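PDB 5V8K: p800 reaction center core protein, which forms the homodimeric core of a heliobacterial photosynthetic reaction center, holds bacteriochlorophylls in the membrane and binds a [4Fe-4S] cluster. Local coordinates for residues Y333-H338 with G374-F379; Q479-T484 with S495-M500. One frame throughout, in Å; residues are numbered along the deposited sequence.

Contact 1 (Y333-H338 with G374-F379); sequences YGIATH and GSISEF. With GBF (Bacteriochlorophyll g), chain X.
A bacteriochlorophyll g site lies on one flank of helix 311-344, and I335 of that helix packs against I376 and F379 at the start of helix 376-401. The methyl CG2 of I335 meets CD1 of I376 at 4.0 Å. The other branch of I335 crosses the F379 side chain at about a right angle, and its CD1 lies 3.9 Å from CE2 of F379. The two branches thus split the work, one partner each. CG1 of I376, anti to the backbone N (chi1 -179°), is directed to the facing helix, and chi2 then sets CD1 against I335. V380, one turn on from I376, also touches I335.

On the pigment side, H338 ND1 is the axial ligand of the magnesium at 2.5 Å. The far nitrogen, NE2, is hydrogen-bonded to T357 O. The imidazole is therefore gripped at both nitrogens and its rotation is fixed. With H338 replaced by an alanine, the magnesium would probably lose this ligand and T357 O its imidazole partner. T337 CG2 rests 3.6 Å from the CMC methyl of the pigment. G334 lies against the vinyl group, its C 3.7 Å from CAB; a beta carbon there would be likely to clash with CBB.

Helix 376-401 begins with a capping box. S377 N donates to S375 OG, and S375 N donates to E378 OE1 at 2.9 Å, on the anti side of the carboxylate. The chemistry is thus divided: the pigment is held by metal coordination and close packing, the helix start by polar caps, and between segments 333-338 and 374-379 the touching groups are hydrocarbon.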
loop_
_atom_site.group_PDB
_atom_site.type_symbol
_atom_site.label_atom_id
_atom_site.label_comp_id
_atom_site.label_asym_id
_atom_site.label_seq_id
_atom_site.Cartn_x
_atom_site.Cartn_y
_atom_site.Cartn_z
ATOM N N TYR A 333 16.099 -4.609 12.370
ATOM C CA TYR A 333 14.760 -5.134 12.160
ATOM C C TYR A 333 14.607 -6.527 12.763
ATOM O O TYR A 333 13.517 -6.903 13.199
ATOM C CB TYR A 333 14.415 -5.106 10.667
ATOM C CG TYR A 333 14.147 -3.688 10.141
ATOM C CD1 TYR A 333 15.189 -2.805 9.899
ATOM C CD2 TYR A 333 12.859 -3.235 9.925
ATOM C CE1 TYR A 333 14.951 -1.496 9.462
ATOM C CE2 TYR A 333 12.610 -1.915 9.474
ATOM C CZ TYR A 333 13.667 -1.075 9.248
ATOM O OH TYR A 333 13.462 0.200 8.823
ATOM N N GLY A 334 15.674 -7.320 12.807
ATOM C CA GLY A 334 15.563 -8.601 13.459
ATOM C C GLY A 334 15.374 -8.476 14.963
ATOM O O GLY A 334 14.515 -9.140 15.558
ATOM N N ILE A 335 16.183 -7.634 15.604
ATOM C CA ILE A 335 15.990 -7.393 17.031
ATOM C C ILE A 335 14.596 -6.847 17.300
ATOM O O ILE A 335 13.907 -7.286 18.237
ATOM C CB ILE A 335 17.065 -6.447 17.584
ATOM C CG1 ILE A 335 18.394 -7.182 17.741
ATOM C CG2 ILE A 335 16.654 -5.914 18.972
ATOM C CD1 ILE A 335 19.531 -6.242 18.042
ATOM N N ALA A 336 14.171 -5.839 16.514
ATOM C CA ALA A 336 12.911 -5.175 16.822
ATOM C C ALA A 336 11.746 -6.105 16.559
ATOM O O ALA A 336 10.700 -5.964 17.197
ATOM C CB ALA A 336 12.751 -3.881 16.012
ATOM N N THR A 337 11.910 -7.059 15.631
ATOM C CA THR A 337 10.860 -8.049 15.379
ATOM C C THR A 337 10.770 -9.044 16.535
ATOM O O THR A 337 9.672 -9.386 16.966
ATOM C CB THR A 337 11.097 -8.808 14.066
ATOM O OG1 THR A 337 11.091 -7.885 12.987
ATOM C CG2 THR A 337 9.978 -9.803 13.778
ATOM N N HIS A 338 11.908 -9.501 17.059
ATOM C CA HIS A 338 11.871 -10.393 18.213
ATOM C C HIS A 338 11.191 -9.694 19.381
ATOM O O HIS A 338 10.237 -10.211 19.958
ATOM C CB HIS A 338 13.270 -10.839 18.621
ATOM C CG HIS A 338 13.355 -11.329 20.041
ATOM N ND1 HIS A 338 13.483 -12.656 20.371
ATOM C CD2 HIS A 338 13.323 -10.664 21.218
ATOM C CE1 HIS A 338 13.538 -12.789 21.681
ATOM N NE2 HIS A 338 13.436 -11.591 22.219
ATOM N N GLY A 374 22.454 6.076 25.520
ATOM C CA GLY A 374 21.358 5.529 24.752
ATOM C C GLY A 374 20.875 4.173 25.224
ATOM O O GLY A 374 21.508 3.473 25.997
ATOM N N SER A 375 19.712 3.795 24.729
ATOM C CA SER A 375 19.094 2.529 25.087
ATOM C C SER A 375 18.931 1.679 23.819
ATOM O O SER A 375 19.387 2.052 22.733
ATOM C CB SER A 375 17.748 2.792 25.745
ATOM O OG SER A 375 16.832 3.217 24.737
ATOM N N ILE A 376 18.207 0.562 23.955
ATOM C CA ILE A 376 17.897 -0.272 22.799
ATOM C C ILE A 376 17.163 0.535 21.747
ATOM O O ILE A 376 17.261 0.231 20.549
ATOM C CB ILE A 376 17.113 -1.535 23.237
ATOM C CG1 ILE A 376 16.800 -2.454 22.053
ATOM C CG2 ILE A 376 15.829 -1.194 23.925
ATOM C CD1 ILE A 376 18.059 -3.134 21.508
ATOM N N SER A 377 16.433 1.582 22.162
ATOM C CA SER A 377 15.696 2.423 21.206
ATOM C C SER A 377 16.650 3.128 20.251
ATOM O O SER A 377 16.463 3.085 19.038
ATOM C CB SER A 377 14.817 3.465 21.930
ATOM O OG SER A 377 14.036 4.230 21.008
ATOM N N GLU A 378 17.675 3.787 20.785
ATOM C CA GLU A 378 18.722 4.375 19.948
ATOM C C GLU A 378 19.516 3.316 19.160
ATOM O O GLU A 378 19.822 3.523 17.980
ATOM C CB GLU A 378 19.690 5.196 20.802
ATOM C CG GLU A 378 19.218 6.553 21.150
ATOM C CD GLU A 378 18.203 6.597 22.293
ATOM O OE1 GLU A 378 18.174 5.639 23.131
ATOM O OE2 GLU A 378 17.446 7.608 22.341
ATOM N N PHE A 379 19.901 2.203 19.786
ATOM C CA PHE A 379 20.663 1.187 19.053
ATOM C C PHE A 379 19.900 0.714 17.817
ATOM O O PHE A 379 20.430 0.757 16.697
ATOM C CB PHE A 379 21.024 0.005 19.968
ATOM C CG PHE A 379 21.826 -1.091 19.257
ATOM C CD1 PHE A 379 23.211 -1.040 19.222
ATOM C CD2 PHE A 379 21.191 -2.141 18.617
ATOM C CE1 PHE A 379 23.963 -2.031 18.574
ATOM C CE2 PHE A 379 21.929 -3.147 17.965
ATOM C CZ PHE A 379 23.318 -3.080 17.938
HETATM MG MG GBF X . 14.467 -14.439 18.975
HETATM C CHA GBF X . 14.223 -16.398 21.861
HETATM C CHB GBF X . 17.530 -13.597 19.886
HETATM C CHC GBF X . 14.734 -13.145 15.812
HETATM C CHD GBF X . 11.288 -15.854 18.022
HETATM N NA GBF X . 15.658 -14.972 20.488
HETATM C C1A GBF X . 15.491 -15.682 21.599
HETATM C C2A GBF X . 16.579 -15.775 22.643
HETATM C C3A GBF X . 17.459 -14.656 22.115
HETATM C C4A GBF X . 16.846 -14.399 20.749
HETATM C CMA GBF X . 17.404 -13.416 23.026
HETATM C CAA GBF X . 17.375 -17.109 22.793
HETATM C CBA GBF X . 17.759 -17.684 21.444
HETATM C CGA GBF X . 18.550 -18.971 21.594
HETATM O O1A GBF X . 18.768 -19.466 22.696
HETATM O O2A GBF X . 18.986 -19.676 20.390
HETATM N NB GBF X . 15.941 -13.437 18.008
HETATM C C1B GBF X . 17.143 -13.154 18.518
HETATM C C2B GBF X . 17.847 -12.390 17.573
HETATM C C3B GBF X . 17.057 -12.290 16.438
HETATM C C4B GBF X . 15.881 -12.998 16.739
HETATM C CMB GBF X . 19.208 -11.791 17.780
HETATM C CAB GBF X . 17.379 -11.569 15.179
HETATM C CBB GBF X . 18.392 -10.750 14.908
HETATM N NC GBF X . 13.257 -14.484 17.329
HETATM C C1C GBF X . 13.516 -13.923 16.149
HETATM C C2C GBF X . 12.602 -13.945 14.987
HETATM C C3C GBF X . 11.691 -14.782 15.784
HETATM C C4C GBF X . 12.054 -15.028 17.087
HETATM C CMC GBF X . 12.060 -12.510 14.793
HETATM C CAC GBF X . 10.389 -15.299 15.285
HETATM C CBC GBF X . 9.947 -15.025 13.870
HETATM N ND GBF X . 13.126 -15.807 19.580
HETATM C C1D GBF X . 11.897 -16.225 19.317
HETATM C C2D GBF X . 11.044 -17.085 20.383
HETATM C C3D GBF X . 12.118 -17.039 21.250
HETATM C C4D GBF X . 13.287 -16.353 20.843
HETATM C CMD GBF X . 9.683 -17.711 20.464
HETATM C CAD GBF X . 12.429 -17.761 22.512
HETATM O OBD GBF X . 11.678 -18.248 23.419
HETATM C CBD GBF X . 13.778 -17.318 22.945
HETATM C CGD GBF X . 13.777 -16.617 24.264
HETATM O O1D GBF X . 13.397 -15.464 24.429
HETATM O O2D GBF X . 14.285 -17.306 25.406
HETATM C CED GBF X . 13.972 -16.767 26.684
#

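Contact 2 (Q479-T484 with S495-M500); sequences QAALAT and SPLTNM
L497 contributes the most surface to this contact, and it sits against L482 and A481 of helix 475-488. The two leucine side chains lie alongside, pointing opposite ways. CD1 of L482 comes to rest 3.8 Å from the carbonyl O of L497 and 4.1 Å from its CB. In return L497 extends toward the helix, with CG anti to the backbone N (chi1 -179°). L497 CD2 lies 4.0 Å from A481 O. L497 CD2 is also 4.3 Å from A481 CB. The small side chain of A481 is consistent with this close approach to the helix backbone. Methyl groups thus rest on aliphatic carbons and on backbone carbonyls. L497 O itself takes a hydrogen bond from Y478 OH, one turn earlier on the helix than L482. T498 OG1 accepts from M500 N at 3.2 Å in an ST turn, which bends the chain just after L497. The segment 495-500 lies in the loop between helix 475-488 and helix 502-513. Backbone bonds to G461 and W463 tie it to the loop after helix 449-459, while F485 of helix 475-488 also packs on L497.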
loop_
_atom_site.group_PDB
_atom_site.type_symbol
_atom_site.label_atom_id
_atom_site.label_comp_id
_atom_site.label_asym_id
_atom_site.label_seq_id
_atom_site.Cartn_x
_atom_site.Cartn_y
_atom_site.Cartn_z
ATOM N N GLN A 479 11.704 2.217 31.614
ATOM C CA GLN A 479 11.911 3.253 32.631
ATOM C C GLN A 479 13.374 3.651 32.737
ATOM O O GLN A 479 13.690 4.830 32.903
ATOM C CB GLN A 479 11.401 2.788 33.989
ATOM C CG GLN A 479 9.897 2.559 34.064
ATOM C CD GLN A 479 9.102 3.849 33.945
ATOM O OE1 GLN A 479 9.602 4.934 34.278
ATOM N NE2 GLN A 479 7.857 3.742 33.464
ATOM N N ALA A 480 14.288 2.689 32.642
ATOM C CA ALA A 480 15.704 3.042 32.669
ATOM C C ALA A 480 16.065 3.874 31.449
ATOM O O ALA A 480 16.834 4.835 31.550
ATOM C CB ALA A 480 16.577 1.784 32.740
ATOM N N ALA A 481 15.506 3.517 30.294
ATOM C CA ALA A 481 15.754 4.266 29.066
ATOM C C ALA A 481 15.192 5.685 29.161
ATOM O O ALA A 481 15.797 6.648 28.668
ATOM C CB ALA A 481 15.121 3.525 27.884
ATOM N N LEU A 482 14.035 5.827 29.801
ATOM C CA LEU A 482 13.429 7.137 29.972
ATOM C C LEU A 482 14.289 8.029 30.861
ATOM O O LEU A 482 14.435 9.215 30.587
ATOM C CB LEU A 482 12.034 6.976 30.560
ATOM C CG LEU A 482 11.278 8.261 30.927
ATOM C CD1 LEU A 482 10.962 9.055 29.698
ATOM C CD2 LEU A 482 10.030 7.901 31.619
ATOM N N ALA A 483 14.861 7.482 31.934
ATOM C CA ALA A 483 15.701 8.288 32.824
ATOM C C ALA A 483 16.906 8.857 32.072
ATOM O O ALA A 483 17.166 10.064 32.114
ATOM C CB ALA A 483 16.148 7.452 34.024
ATOM N N THR A 484 17.652 8.008 31.353
ATOM C CA THR A 484 18.853 8.498 30.682
ATOM C C THR A 484 18.529 9.280 29.411
ATOM O O THR A 484 19.338 10.102 28.969
ATOM C CB THR A 484 19.791 7.330 30.373
ATOM O OG1 THR A 484 19.115 6.366 29.572
ATOM C CG2 THR A 484 20.173 6.640 31.631
ATOM N N SER A 495 10.652 16.145 22.414
ATOM C CA SER A 495 9.770 14.995 22.450
ATOM C C SER A 495 9.971 14.226 23.755
ATOM O O SER A 495 11.120 13.943 24.121
ATOM C CB SER A 495 10.028 14.051 21.266
ATOM O OG SER A 495 9.942 14.721 20.029
ATOM N N PRO A 496 8.909 13.886 24.472
ATOM C CA PRO A 496 9.021 12.836 25.485
ATOM C C PRO A 496 9.261 11.485 24.833
ATOM O O PRO A 496 8.745 11.188 23.749
ATOM C CB PRO A 496 7.656 12.852 26.178
ATOM C CG PRO A 496 6.816 13.738 25.409
ATOM C CD PRO A 496 7.509 14.171 24.163
ATOM N N LEU A 497 10.044 10.652 25.503
ATOM C CA LEU A 497 10.170 9.267 25.064
ATOM C C LEU A 497 8.927 8.497 25.508
ATOM O O LEU A 497 8.725 8.273 26.698
ATOM C CB LEU A 497 11.446 8.645 25.624
ATOM C CG LEU A 497 11.666 7.206 25.184
ATOM C CD1 LEU A 497 11.936 7.147 23.714
ATOM C CD2 LEU A 497 12.835 6.641 25.940
ATOM N N THR A 498 8.072 8.121 24.568
ATOM C CA THR A 498 6.945 7.264 24.873
ATOM C C THR A 498 7.394 5.787 24.911
ATOM O O THR A 498 8.483 5.422 24.485
ATOM C CB THR A 498 5.817 7.432 23.842
ATOM O OG1 THR A 498 6.170 6.768 22.621
ATOM C CG2 THR A 498 5.486 8.920 23.538
ATOM N N ASN A 499 6.527 4.937 25.416
ATOM C CA ASN A 499 6.715 3.500 25.369
ATOM C C ASN A 499 6.058 2.873 24.149
ATOM O O ASN A 499 5.838 1.656 24.138
ATOM C CB ASN A 499 6.184 2.851 26.647
ATOM C CG ASN A 499 4.667 2.921 26.781
ATOM O OD1 ASN A 499 3.983 3.651 26.079
ATOM N ND2 ASN A 499 4.138 2.119 27.696
ATOM N N MET A 500 5.770 3.666 23.121
ATOM C CA MET A 500 5.008 3.213 21.952
ATOM C C MET A 500 5.912 3.015 20.746
ATOM O O MET A 500 6.482 3.977 20.224
ATOM C CB MET A 500 3.894 4.195 21.588
ATOM C CG MET A 500 2.846 4.410 22.688
ATOM S SD MET A 500 1.508 5.495 22.119
ATOM C CE MET A 500 2.362 7.053 22.006
#

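In the fold
Contact 1 and contact 2 have centres about 14 Å apart, both to one side of the middle of the chain. Both segments of contact 1 precede those of contact 2. Contact 1 joins helices 311-344 and 376-401, and contact 2 sets helix 475-488 against the loop before helix 502-513. They share no helix but touch directly, S375 CB lying 3.5 Å from A481 CB. W463 also bridges them, packing on I376 and on A481. All four segments fall in the range of the Photosystem I psaA/psaB family. The helix carrying the magnesium ligand H338 is thus connected, through the N-terminal end of helix 376-401, to helix 475-488 and its following loop, so pigment site and loop belong to one continuous packed body.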